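PDB 5US7: minor capsid protein VP1 from Human bocavirus 3, which assembles in 60 copies into a T=1 icosahedral parvovirus capsid, the longest form of the protein also carrying a phospholipase A2-like region. Local coordinates for residues N508-V513 against W525-P530; G502-I507 against V513-A518; G46-Y49 against Y54-T57; D339-S344 against L350-Q355; E245-E250 against G434-D439. All blocks are in the same frame, centred on the assembly; numbering follows the deposited sequence.

Contact 1. Residues N508-V513 against W525-P530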
# COMPACT_ATOMS: atom_id res chain seq x y z
N ASN A 508 77.20 43.40 78.96
CA ASN A 508 76.30 42.55 78.21
C ASN A 508 77.02 41.38 77.51
O ASN A 508 78.23 41.40 77.34
CB ASN A 508 75.54 43.41 77.21
CG ASN A 508 76.44 44.18 76.30
OD1 ASN A 508 77.65 44.22 76.50
ND2 ASN A 508 75.85 44.83 75.31
N PRO A 509 76.25 40.34 77.07
CA PRO A 509 76.85 39.04 76.75
C PRO A 509 77.47 38.90 75.37
O PRO A 509 77.67 39.87 74.64
CB PRO A 509 75.67 38.08 76.89
CG PRO A 509 74.53 38.88 76.51
CD PRO A 509 74.78 40.26 77.03
N THR A 510 77.76 37.64 75.02
CA THR A 510 78.69 37.33 73.94
C THR A 510 78.22 37.85 72.60
O THR A 510 78.92 38.60 71.94
CB THR A 510 78.92 35.82 73.88
OG1 THR A 510 79.59 35.39 75.06
CG2 THR A 510 79.74 35.47 72.67
N TYR A 511 77.05 37.43 72.14
CA TYR A 511 76.67 37.79 70.78
C TYR A 511 75.90 39.10 70.69
O TYR A 511 75.33 39.38 69.63
CB TYR A 511 75.86 36.67 70.13
CG TYR A 511 76.71 35.48 69.75
CD1 TYR A 511 77.39 35.47 68.55
CD2 TYR A 511 76.81 34.38 70.58
CE1 TYR A 511 78.16 34.40 68.19
CE2 TYR A 511 77.58 33.31 70.22
CZ TYR A 511 78.25 33.32 69.02
OH TYR A 511 79.02 32.25 68.66
N HIS A 512 75.84 39.89 71.75
CA HIS A 512 74.81 40.91 71.75
C HIS A 512 75.19 42.17 70.98
O HIS A 512 74.96 42.21 69.77
CB HIS A 512 74.47 41.27 73.19
CG HIS A 512 73.12 41.88 73.34
ND1 HIS A 512 72.86 43.20 73.04
CD2 HIS A 512 71.95 41.34 73.76
CE1 HIS A 512 71.58 43.44 73.27
NE2 HIS A 512 71.01 42.34 73.70
N VAL A 513 75.88 43.13 71.62
CA VAL A 513 76.22 44.46 71.09
C VAL A 513 76.90 45.23 72.21
O VAL A 513 76.67 44.95 73.39
CB VAL A 513 74.98 45.21 70.55
CG1 VAL A 513 75.16 46.70 70.60
CG2 VAL A 513 74.79 44.94 69.09
N TRP A 525 86.25 28.55 72.12
CA TRP A 525 85.39 27.38 72.09
C TRP A 525 84.81 27.23 73.50
O TRP A 525 85.41 27.71 74.45
CB TRP A 525 86.23 26.17 71.69
CG TRP A 525 86.64 26.21 70.28
CD1 TRP A 525 87.50 27.08 69.73
CD2 TRP A 525 86.35 25.24 69.28
NE1 TRP A 525 87.69 26.79 68.41
CE2 TRP A 525 87.01 25.65 68.11
CE3 TRP A 525 85.59 24.07 69.24
CZ2 TRP A 525 86.92 24.95 66.92
CZ3 TRP A 525 85.50 23.39 68.06
CH2 TRP A 525 86.15 23.82 66.92
N ASP A 526 83.67 26.56 73.66
CA ASP A 526 82.92 25.96 72.58
C ASP A 526 81.82 26.87 72.08
O ASP A 526 81.01 26.47 71.26
CB ASP A 526 82.32 24.63 73.02
CG ASP A 526 83.37 23.55 73.22
OD1 ASP A 526 84.51 23.74 72.75
OD2 ASP A 526 83.05 22.52 73.84
N MET A 527 81.74 28.09 72.61
CA MET A 527 80.91 29.08 71.94
C MET A 527 81.44 29.26 70.53
O MET A 527 82.64 29.16 70.29
CB MET A 527 80.88 30.39 72.73
CG MET A 527 82.17 31.16 72.79
SD MET A 527 82.15 32.50 73.99
CE MET A 527 82.73 31.67 75.46
N CYS A 528 80.54 29.55 69.60
CA CYS A 528 80.57 29.26 68.16
C CYS A 528 79.94 27.90 67.88
O CYS A 528 79.67 27.58 66.73
CB CYS A 528 81.98 29.29 67.55
SG CYS A 528 82.84 30.87 67.60
N PHE A 529 79.68 27.10 68.91
CA PHE A 529 78.83 25.91 68.90
C PHE A 529 79.22 24.85 67.88
O PHE A 529 78.47 24.60 66.95
CB PHE A 529 77.38 26.31 68.69
CG PHE A 529 76.82 27.13 69.81
CD1 PHE A 529 77.42 27.16 71.04
CD2 PHE A 529 75.68 27.88 69.62
CE1 PHE A 529 76.91 27.90 72.07
CE2 PHE A 529 75.16 28.62 70.64
CZ PHE A 529 75.77 28.63 71.86
N PRO A 530 80.36 24.18 68.03
CA PRO A 530 80.76 23.17 67.05
C PRO A 530 79.67 22.14 66.81
O PRO A 530 78.87 21.83 67.69
CB PRO A 530 81.97 22.51 67.71
CG PRO A 530 82.32 23.35 68.87
CD PRO A 530 81.47 24.55 68.91

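Contact 2. Residues G502-I507 against V513-A518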
# COMPACT_ATOMS: atom_id res chain seq x y z
N GLY A 502 81.44 40.65 77.65
CA GLY A 502 82.34 41.56 76.96
C GLY A 502 81.67 42.87 76.62
O GLY A 502 80.44 43.00 76.67
N GLY A 503 82.50 43.83 76.27
CA GLY A 503 82.05 45.16 75.94
C GLY A 503 83.09 46.17 76.39
O GLY A 503 84.21 45.81 76.72
N ALA A 504 82.69 47.44 76.38
CA ALA A 504 83.54 48.47 76.96
C ALA A 504 83.80 48.13 78.42
O ALA A 504 84.91 47.73 78.79
CB ALA A 504 82.88 49.85 76.83
N ASP A 505 82.79 48.30 79.25
CA ASP A 505 82.65 47.53 80.48
C ASP A 505 82.18 46.13 80.14
O ASP A 505 81.71 45.87 79.03
CB ASP A 505 81.69 48.22 81.44
CG ASP A 505 80.38 48.56 80.78
OD1 ASP A 505 80.28 48.39 79.55
OD2 ASP A 505 79.44 49.01 81.48
N GLU A 506 82.35 45.20 81.08
CA GLU A 506 81.99 43.81 80.81
C GLU A 506 80.53 43.69 80.41
O GLU A 506 80.21 43.25 79.31
CB GLU A 506 82.29 42.95 82.03
CG GLU A 506 83.76 42.90 82.37
CD GLU A 506 84.62 42.47 81.20
OE1 GLU A 506 84.22 41.54 80.47
OE2 GLU A 506 85.69 43.08 81.00
N ILE A 507 79.62 44.10 81.30
CA ILE A 507 78.21 44.34 81.00
C ILE A 507 77.59 43.18 80.22
O ILE A 507 77.44 42.08 80.76
CB ILE A 507 78.01 45.73 80.34
CG1 ILE A 507 76.53 46.12 80.33
CG2 ILE A 507 78.67 45.90 78.96
CD1 ILE A 507 75.97 46.32 81.71
N VAL A 513 75.88 43.13 71.62
CA VAL A 513 76.22 44.46 71.09
C VAL A 513 76.90 45.23 72.21
O VAL A 513 76.67 44.95 73.39
CB VAL A 513 74.98 45.21 70.55
CG1 VAL A 513 75.16 46.70 70.60
CG2 VAL A 513 74.79 44.94 69.09
N ASP A 514 77.72 46.23 71.87
CA ASP A 514 78.46 47.03 72.83
C ASP A 514 77.75 48.37 73.07
O ASP A 514 76.60 48.56 72.69
CB ASP A 514 79.90 47.20 72.35
CG ASP A 514 80.82 47.75 73.41
OD1 ASP A 514 80.36 47.92 74.56
OD2 ASP A 514 81.99 48.02 73.10
N LYS A 515 78.45 49.30 73.71
CA LYS A 515 77.82 50.36 74.49
C LYS A 515 77.06 51.52 73.83
O LYS A 515 75.92 51.71 74.23
CB LYS A 515 78.87 50.96 75.43
CG LYS A 515 78.33 52.05 76.33
CD LYS A 515 79.42 52.59 77.23
CE LYS A 515 80.48 53.30 76.43
NZ LYS A 515 79.93 54.50 75.74
N ASN A 516 77.54 52.35 72.90
CA ASN A 516 78.68 52.35 71.97
C ASN A 516 78.72 51.12 71.08
O ASN A 516 77.70 50.48 70.86
CB ASN A 516 80.00 52.50 72.76
CG ASN A 516 81.17 52.91 71.89
OD1 ASN A 516 81.14 52.76 70.67
ND2 ASN A 516 82.22 53.43 72.52
N GLY A 517 79.91 50.80 70.60
CA GLY A 517 80.17 49.59 69.85
C GLY A 517 79.14 49.21 68.80
O GLY A 517 78.47 50.10 68.27
N ALA A 518 78.97 47.92 68.49
CA ALA A 518 79.98 46.87 68.25
C ALA A 518 79.20 45.58 68.18
O ALA A 518 78.00 45.56 68.41
CB ALA A 518 81.08 46.74 69.28

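Contact 3. Residues G46-Y49 against Y54-T57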
# COMPACT_ATOMS: atom_id res chain seq x y z
N GLY A 46 64.72 38.55 54.84
CA GLY A 46 65.52 38.03 55.93
C GLY A 46 64.77 36.96 56.68
O GLY A 46 63.59 36.71 56.45
N GLY A 47 65.48 36.34 57.60
CA GLY A 47 64.90 35.38 58.52
C GLY A 47 65.05 33.95 58.05
O GLY A 47 65.02 33.65 56.86
N SER A 48 65.19 33.05 59.01
CA SER A 48 65.30 31.63 58.74
C SER A 48 63.96 30.95 58.98
O SER A 48 63.19 31.35 59.85
CB SER A 48 66.36 30.99 59.62
OG SER A 48 66.41 29.60 59.40
N TYR A 49 63.69 29.93 58.19
CA TYR A 49 62.45 29.19 58.27
C TYR A 49 62.77 27.70 58.37
O TYR A 49 63.28 27.11 57.42
CB TYR A 49 61.57 29.49 57.07
CG TYR A 49 60.32 28.66 57.02
CD1 TYR A 49 59.29 28.89 57.91
CD2 TYR A 49 60.17 27.66 56.08
CE1 TYR A 49 58.15 28.14 57.87
CE2 TYR A 49 59.03 26.91 56.03
CZ TYR A 49 58.02 27.15 56.93
OH TYR A 49 56.87 26.39 56.88
N TYR A 54 63.79 20.50 55.62
CA TYR A 54 64.66 21.52 55.05
C TYR A 54 64.60 22.78 55.90
O TYR A 54 63.71 22.96 56.72
CB TYR A 54 64.29 21.86 53.61
CG TYR A 54 62.93 22.47 53.44
CD1 TYR A 54 62.75 23.83 53.57
CD2 TYR A 54 61.84 21.70 53.10
CE1 TYR A 54 61.52 24.40 53.42
CE2 TYR A 54 60.60 22.26 52.94
CZ TYR A 54 60.45 23.61 53.10
OH TYR A 54 59.21 24.18 52.93
N VAL A 55 65.58 23.65 55.67
CA VAL A 55 65.67 24.95 56.31
C VAL A 55 65.96 25.97 55.23
O VAL A 55 66.73 25.71 54.30
CB VAL A 55 66.76 24.98 57.39
CG1 VAL A 55 66.92 26.37 57.95
CG2 VAL A 55 66.44 24.01 58.48
N ILE A 56 65.33 27.14 55.33
CA ILE A 56 65.52 28.22 54.37
C ILE A 56 66.06 29.41 55.13
O ILE A 56 65.37 29.96 55.99
CB ILE A 56 64.22 28.58 53.66
CG1 ILE A 56 63.70 27.40 52.86
CG2 ILE A 56 64.45 29.74 52.74
CD1 ILE A 56 62.32 27.62 52.34
N THR A 57 67.28 29.82 54.81
CA THR A 57 67.87 31.02 55.38
C THR A 57 67.88 32.12 54.33
O THR A 57 68.37 31.92 53.22
CB THR A 57 69.28 30.77 55.89
OG1 THR A 57 70.08 30.25 54.83
CG2 THR A 57 69.27 29.80 57.04

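Contact 4. Residues D339-S344 against L350-Q355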
# COMPACT_ATOMS: atom_id res chain seq x y z
N ASP A 339 98.96 23.11 55.94
CA ASP A 339 98.29 23.19 57.24
C ASP A 339 96.77 23.24 57.16
O ASP A 339 96.22 23.85 56.24
CB ASP A 339 98.80 24.43 57.99
CG ASP A 339 98.18 24.58 59.37
OD1 ASP A 339 98.49 23.76 60.26
OD2 ASP A 339 97.39 25.53 59.56
N PRO A 340 96.06 22.58 58.09
CA PRO A 340 96.53 21.65 59.13
C PRO A 340 96.95 20.29 58.59
O PRO A 340 96.24 19.70 57.79
CB PRO A 340 95.31 21.51 60.03
CG PRO A 340 94.17 21.71 59.13
CD PRO A 340 94.60 22.73 58.13
N PRO A 341 98.11 19.80 59.02
CA PRO A 341 98.53 18.46 58.62
C PRO A 341 97.77 17.35 59.33
O PRO A 341 97.62 16.26 58.76
CB PRO A 341 100.02 18.44 58.97
CG PRO A 341 100.13 19.37 60.11
CD PRO A 341 99.10 20.45 59.90
N ALA A 342 97.28 17.60 60.54
CA ALA A 342 96.91 16.51 61.44
C ALA A 342 95.65 15.79 60.97
O ALA A 342 95.61 14.55 60.97
CB ALA A 342 96.73 17.04 62.86
N GLY A 343 94.62 16.52 60.59
CA GLY A 343 93.35 15.86 60.38
C GLY A 343 92.84 15.33 61.70
O GLY A 343 92.60 16.10 62.63
N SER A 344 92.67 14.02 61.78
CA SER A 344 92.49 13.34 63.06
C SER A 344 93.83 13.32 63.78
O SER A 344 94.69 14.15 63.48
CB SER A 344 91.95 11.93 62.86
OG SER A 344 90.66 11.97 62.27
N LEU A 350 100.07 22.97 69.80
CA LEU A 350 99.24 24.10 69.41
C LEU A 350 99.29 24.34 67.90
O LEU A 350 98.28 24.71 67.29
CB LEU A 350 99.69 25.35 70.15
CG LEU A 350 98.82 26.60 70.04
CD1 LEU A 350 97.36 26.21 69.94
CD2 LEU A 350 99.04 27.49 71.23
N GLU A 351 100.45 24.12 67.29
CA GLU A 351 100.64 24.58 65.92
C GLU A 351 100.06 23.63 64.88
O GLU A 351 100.12 23.94 63.69
CB GLU A 351 102.13 24.78 65.63
CG GLU A 351 102.95 23.53 65.60
CD GLU A 351 104.42 23.82 65.45
OE1 GLU A 351 104.76 24.97 65.12
OE2 GLU A 351 105.23 22.90 65.64
N TYR A 352 99.51 22.50 65.28
CA TYR A 352 98.79 21.65 64.35
C TYR A 352 97.29 21.93 64.34
O TYR A 352 96.58 21.38 63.49
CB TYR A 352 99.02 20.18 64.69
CG TYR A 352 100.46 19.75 64.62
CD1 TYR A 352 101.02 19.30 63.44
CD2 TYR A 352 101.27 19.79 65.74
CE1 TYR A 352 102.33 18.91 63.37
CE2 TYR A 352 102.59 19.40 65.68
CZ TYR A 352 103.11 18.96 64.50
OH TYR A 352 104.43 18.58 64.44
N LYS A 353 96.80 22.74 65.27
CA LYS A 353 95.38 23.05 65.37
C LYS A 353 94.99 24.14 64.37
O LYS A 353 95.80 24.95 63.94
CB LYS A 353 95.04 23.50 66.78
CG LYS A 353 95.25 22.44 67.84
CD LYS A 353 94.77 22.93 69.18
CE LYS A 353 94.88 21.86 70.24
NZ LYS A 353 96.28 21.65 70.68
N VAL A 354 93.71 24.14 64.02
CA VAL A 354 93.14 25.23 63.24
C VAL A 354 92.87 26.41 64.17
O VAL A 354 92.32 26.24 65.26
CB VAL A 354 91.85 24.79 62.53
CG1 VAL A 354 91.20 25.95 61.83
CG2 VAL A 354 92.16 23.70 61.53
N GLN A 355 93.27 27.60 63.75
CA GLN A 355 93.23 28.77 64.61
C GLN A 355 92.92 30.00 63.76
O GLN A 355 93.53 30.17 62.70
CB GLN A 355 94.57 28.92 65.33
CG GLN A 355 94.64 29.95 66.39
CD GLN A 355 95.95 29.89 67.11
OE1 GLN A 355 96.78 29.03 66.83
NE2 GLN A 355 96.17 30.80 68.05

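Contact 5. Residues E245-E250 against G434-D439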
# COMPACT_ATOMS: atom_id res chain seq x y z
N GLU A 245 77.69 17.34 49.80
CA GLU A 245 77.76 16.16 50.65
C GLU A 245 77.10 16.53 51.97
O GLU A 245 76.96 17.70 52.30
CB GLU A 245 79.20 15.69 50.85
CG GLU A 245 79.34 14.38 51.59
CD GLU A 245 80.79 13.99 51.80
OE1 GLU A 245 81.68 14.78 51.40
OE2 GLU A 245 81.04 12.91 52.36
N TRP A 246 76.72 15.52 52.74
CA TRP A 246 76.12 15.79 54.04
C TRP A 246 77.17 16.23 55.04
O TRP A 246 78.30 15.76 55.04
CB TRP A 246 75.40 14.56 54.56
CG TRP A 246 74.19 14.27 53.80
CD1 TRP A 246 74.06 13.37 52.79
CD2 TRP A 246 72.92 14.89 53.95
NE1 TRP A 246 72.78 13.38 52.32
CE2 TRP A 246 72.06 14.31 53.02
CE3 TRP A 246 72.43 15.88 54.80
CZ2 TRP A 246 70.73 14.68 52.91
CZ3 TRP A 246 71.12 16.24 54.69
CH2 TRP A 246 70.28 15.64 53.76
N ILE A 247 76.77 17.16 55.90
CA ILE A 247 77.52 17.51 57.10
C ILE A 247 76.89 16.75 58.25
O ILE A 247 75.73 16.98 58.59
CB ILE A 247 77.49 19.01 57.38
CG1 ILE A 247 78.15 19.75 56.24
CG2 ILE A 247 78.21 19.31 58.66
CD1 ILE A 247 77.85 21.20 56.28
N ASN A 248 77.65 15.85 58.84
CA ASN A 248 77.10 14.93 59.83
C ASN A 248 77.32 15.52 61.21
O ASN A 248 78.46 15.68 61.65
CB ASN A 248 77.76 13.57 59.68
CG ASN A 248 77.50 12.95 58.34
OD1 ASN A 248 78.42 12.52 57.65
ND2 ASN A 248 76.24 12.92 57.94
N ASN A 249 76.23 15.87 61.88
CA ASN A 249 76.28 16.30 63.26
C ASN A 249 75.84 15.09 64.08
O ASN A 249 74.64 14.84 64.24
CB ASN A 249 75.37 17.50 63.47
CG ASN A 249 75.48 18.09 64.84
OD1 ASN A 249 76.53 18.05 65.47
ND2 ASN A 249 74.38 18.65 65.32
N GLU A 250 76.81 14.38 64.63
CA GLU A 250 76.59 13.27 65.54
C GLU A 250 77.85 13.10 66.35
O GLU A 250 78.94 13.52 65.93
CB GLU A 250 76.27 11.94 64.84
CG GLU A 250 75.00 11.85 64.01
CD GLU A 250 75.25 12.17 62.55
OE1 GLU A 250 76.41 12.49 62.22
OE2 GLU A 250 74.31 12.10 61.74
N GLY A 434 87.28 21.15 57.30
CA GLY A 434 85.87 20.88 57.41
C GLY A 434 85.02 21.38 56.27
O GLY A 434 83.81 21.13 56.27
N SER A 435 85.60 22.06 55.29
CA SER A 435 84.83 22.54 54.16
C SER A 435 84.30 21.37 53.35
O SER A 435 84.79 20.24 53.45
CB SER A 435 85.69 23.44 53.28
OG SER A 435 86.12 24.58 54.00
N ILE A 436 83.28 21.63 52.55
CA ILE A 436 82.74 20.62 51.66
C ILE A 436 83.32 20.88 50.29
O ILE A 436 82.95 21.85 49.61
CB ILE A 436 81.21 20.66 51.61
CG1 ILE A 436 80.62 20.27 52.95
CG2 ILE A 436 80.71 19.72 50.55
CD1 ILE A 436 79.15 20.48 53.01
N ALA A 437 84.21 20.01 49.85
CA ALA A 437 84.76 20.13 48.51
C ALA A 437 83.73 19.64 47.52
O ALA A 437 83.11 18.59 47.72
CB ALA A 437 86.05 19.34 48.38
N MET A 438 83.51 20.41 46.47
CA MET A 438 82.62 19.99 45.41
C MET A 438 83.21 20.41 44.08
O MET A 438 84.03 21.32 43.99
CB MET A 438 81.21 20.57 45.59
CG MET A 438 81.14 22.06 45.55
SD MET A 438 79.49 22.60 46.00
CE MET A 438 79.61 22.55 47.78
N ASP A 439 82.79 19.70 43.03
CA ASP A 439 83.32 19.96 41.70
C ASP A 439 83.02 21.38 41.27
O ASP A 439 83.93 22.15 40.94
CB ASP A 439 82.74 18.95 40.71
CG ASP A 439 83.37 19.06 39.34
OD1 ASP A 439 84.34 19.83 39.18
OD2 ASP A 439 82.89 18.37 38.42

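Contact 1. Residues N508-V513 against W525-P530
Thr510 OG1 has its polar partner in the backbone N of Gly500, to which it is hydrogen-bonded; across the contact Met527 SD, 4.0 Å from OG1, only packs against the threonine. The pairing joins two beta turns of the long C-terminal tail that follows the last strand of the jelly-roll barrel, a type I turn from Pro509 to His512 and a type II turn from Asp526 to Phe529. The second turn is closed by Phe529 N donating to Asp526 O at 2.8 Å, whereas the corresponding bond in the first, His512 N to Pro509 O, is weak. Met527 and Cys528 occupy the two central positions of the type II turn, and the positive phi of Cys528 (90°) is what that turn type demands. Thr510 and Met527 approach at an oblique angle, and SD is equally far from the methyl CG2 and from OG1, so the sulfur meets both branches. Tyr511 spans the rest of the gap. Its CG stands opposite the carbonyl carbon (chi1 -74°), which sends the ring out to the second turn although the backbones stay well apart, 9.7 Å between the CA atoms of Tyr511 and Cys528. Arg489 of a neighbouring subunit packs on Tyr511. At the far end of the ring, the hydroxyl OH comes within 3.2 Å of Cys528 N, which lies near the ring plane at its edge.

Contact 2. Residues G502-I507 against V513-A518
Asp514 turns its CG opposite its own backbone N (chi1 -167°), and with chi2 close to zero the carboxylate is presented to the bend at Gly503 and Ala504. There OD1 accepts the amide of Ala504, N to OD1 3.0 Å, with an N-H...O angle of 159°. The donor arrives on the syn side of OD1 but 31° out of the carboxylate plane, so the approach is tilted. The same oxygen lies 3.5 Å from Gly503 CA, and it also receives a weak bond from the backbone N of Lys515. Gly503 sits at backbone angles that suit glycine, its phi being positive, and here the chain brings its CA close over the carboxylate. A smaller apolar touch borders the polar one: Ala504 CB meets Lys515 CE at 4.2 Å; the bend at chi3 places CE there, and chi4 then turns NZ away. This is a surface bridge between two irregular parts of the C-terminal tail, beside a neighbouring subunit whose Thr75 makes a weak bond to Asp514 O. Asp505 OD1 lies 5.0 Å from Asp514 OD1, a like-charge neighbour. Donation by main-chain amides would favour a negative carboxylate on Asp514, and may partly offset the cost of that second acid.

Contact 3. Residues G46-Y49 against Y54-T57
A beta hairpin at the start of the ordered capsid shell brings strand 47-50 antiparallel to strand 54-65, and Tyr49 and Ile56 form its hydrogen-bonded pair. The axes of the two short strand segments lie 4.6 Å apart at closest approach and run at 168° to each other, which establishes the antiparallel sense. Tyr49 N donates to Ile56 O at 2.8 Å, and Ile56 N returns a bond to Tyr49 O at 2.9 Å. One step along, Ser48 and Thr57 make the non-hydrogen-bonded pair, with a CA-CA separation of 4.3 Å; a CA-H...O contact from Ser48 CA to Ile56 O adds to the ladder.

The side chains sort onto the two faces. On the face of Ser48 and Thr57, the serine hydroxyl lies opposite the backbone N (chi1 177°), where OG meets Val55 CG1 at 3.6 Å and Thr57 CG2 at 3.7 Å, so this oxygen is bordered by methyl groups. On the other face, Tyr49 CD2 lies 4.3 Å from Ile56 CD1, and the hydroxyl of Tyr54 approaches the edge of the Tyr49 ring near its plane.

Strand 54-65 is itself bonded to strand 466-482: Val55 and Thr57 share backbone bonds with Trp478 and Ile476, and Thr57 OG1 takes the indole N-H of Trp478. The short first strand therefore adds a strand at the edge of the sheet, outside strand 54-65. That is the pattern of the parvovirus jelly roll, in which an additional strand A pairs with strand B of the BIDG sheet.

Contact 4. Residues D339-S344 against L350-Q355
Pro341 and Tyr352 interlock at about a right angle: the pucker carbon CG of the proline butts against the edge of the aromatic ring, in its plane, 3.4 Å from CD1. Tyr352 holds its CG opposite the carbonyl carbon (chi1 -60°), so the ring stands up beside the proline, and Ala342 CB fills in at the base of the side chain, 4.3 Å from Tyr352 CB. A second bump and hollow lies farther along the same side, where the ring of Pro340 rests against a carbonyl and a methyl, its CB 3.7 Å from Tyr352 O and its CG 3.7 Å from Val354 CG2. Two successive prolines thus lie side by side against 352-354, and the cis peptide before Pro340 sharply bends the run that presents them. The two touching runs head off at 95° to each other, so they cross and share no strand-like ladder; in keeping with this, the contact is made by ring carbons, methyls and the Tyr352 carbonyl.

Within 350-355 the chain is curled by Lys353 N bonding to Leu350 O at 3.2 Å. Asp339 also leans in, OD1 lying 3.8 Å from Glu351 O, and Arg305 ties the pair together through a salt bridge to OD1 and a weak bond to that carbonyl. Glu351 instead pairs with Arg273 of a neighbouring subunit. All this is buried in the long jelly-roll insertion between strands G and H, after helix 331-334 and before strand 381-382, where Trp316 of another loop packs on Pro341.

Contact 5. Residues E245-E250 against G434-D439
Ile436 CD1 reaches into the side chain of Ile247, 3.5 Å from CG1 and 3.6 Å from CD1, and the two isoleucines meet obliquely. The same methyl lies 3.6 Å from Glu245 O, while the other branch, CG2, stands 4.3 Å from Glu245 CB. Ile436 is therefore split between two residues: the ethyl arm serves Ile247 and the Glu245 carbonyl, the methyl branch serves the base of the glutamate. Cys244, next along the strand, also packs against Ile436. In both isoleucines CG1 lies opposite the carbonyl carbon, and chi2 is extended (165° in Ile247, 172° in Ile436), which stretches each ethyl arm out to the gap. The backbones keep their distance, 6.8 Å between the CA atoms of Glu245 and Ile436, so this is a side-chain contact and not a pairing of strands.

Strand 236-248 corresponds to G of the jelly-roll barrel, and 436-438 belongs to the long insertion leading from G to H, so the contact lays insertion against the barrel edge. Each isoleucine is set by its own sheet. Ile247 bonds through its backbone to Phe122 of strand 119-138 and also packs on that residue, while Ile436 shares backbone bonds with Ile416 and Cys418, its strand running parallel to 417-419. Farther out, the carboxylate of Glu245 makes a salt bridge to Lys425 of a neighbouring subunit.

Overall arrangement
Contacts 3 and 5 reach the main barrel sheet, the first through strand 54-65 and the second through strand 236-248, with centres 19 Å apart. Contact 4 is nested inside the loop that contact 5 closes, its centre 18 Å away, so it lies within the insertion brought back to strand 236-248. Contacts 1 and 2 follow strand 466-482 near the end of the chain; their segments alternate, they share Val513, and their centres are 14 Å apart. Contacts 3 and 4 lie on opposite sides of the chain's centre. Contacts 1, 2 and 3 all touch one neighbouring copy, while contacts 4 and 5 share another, so the set links barrel, insertion and tail to the capsid's subunit interfaces.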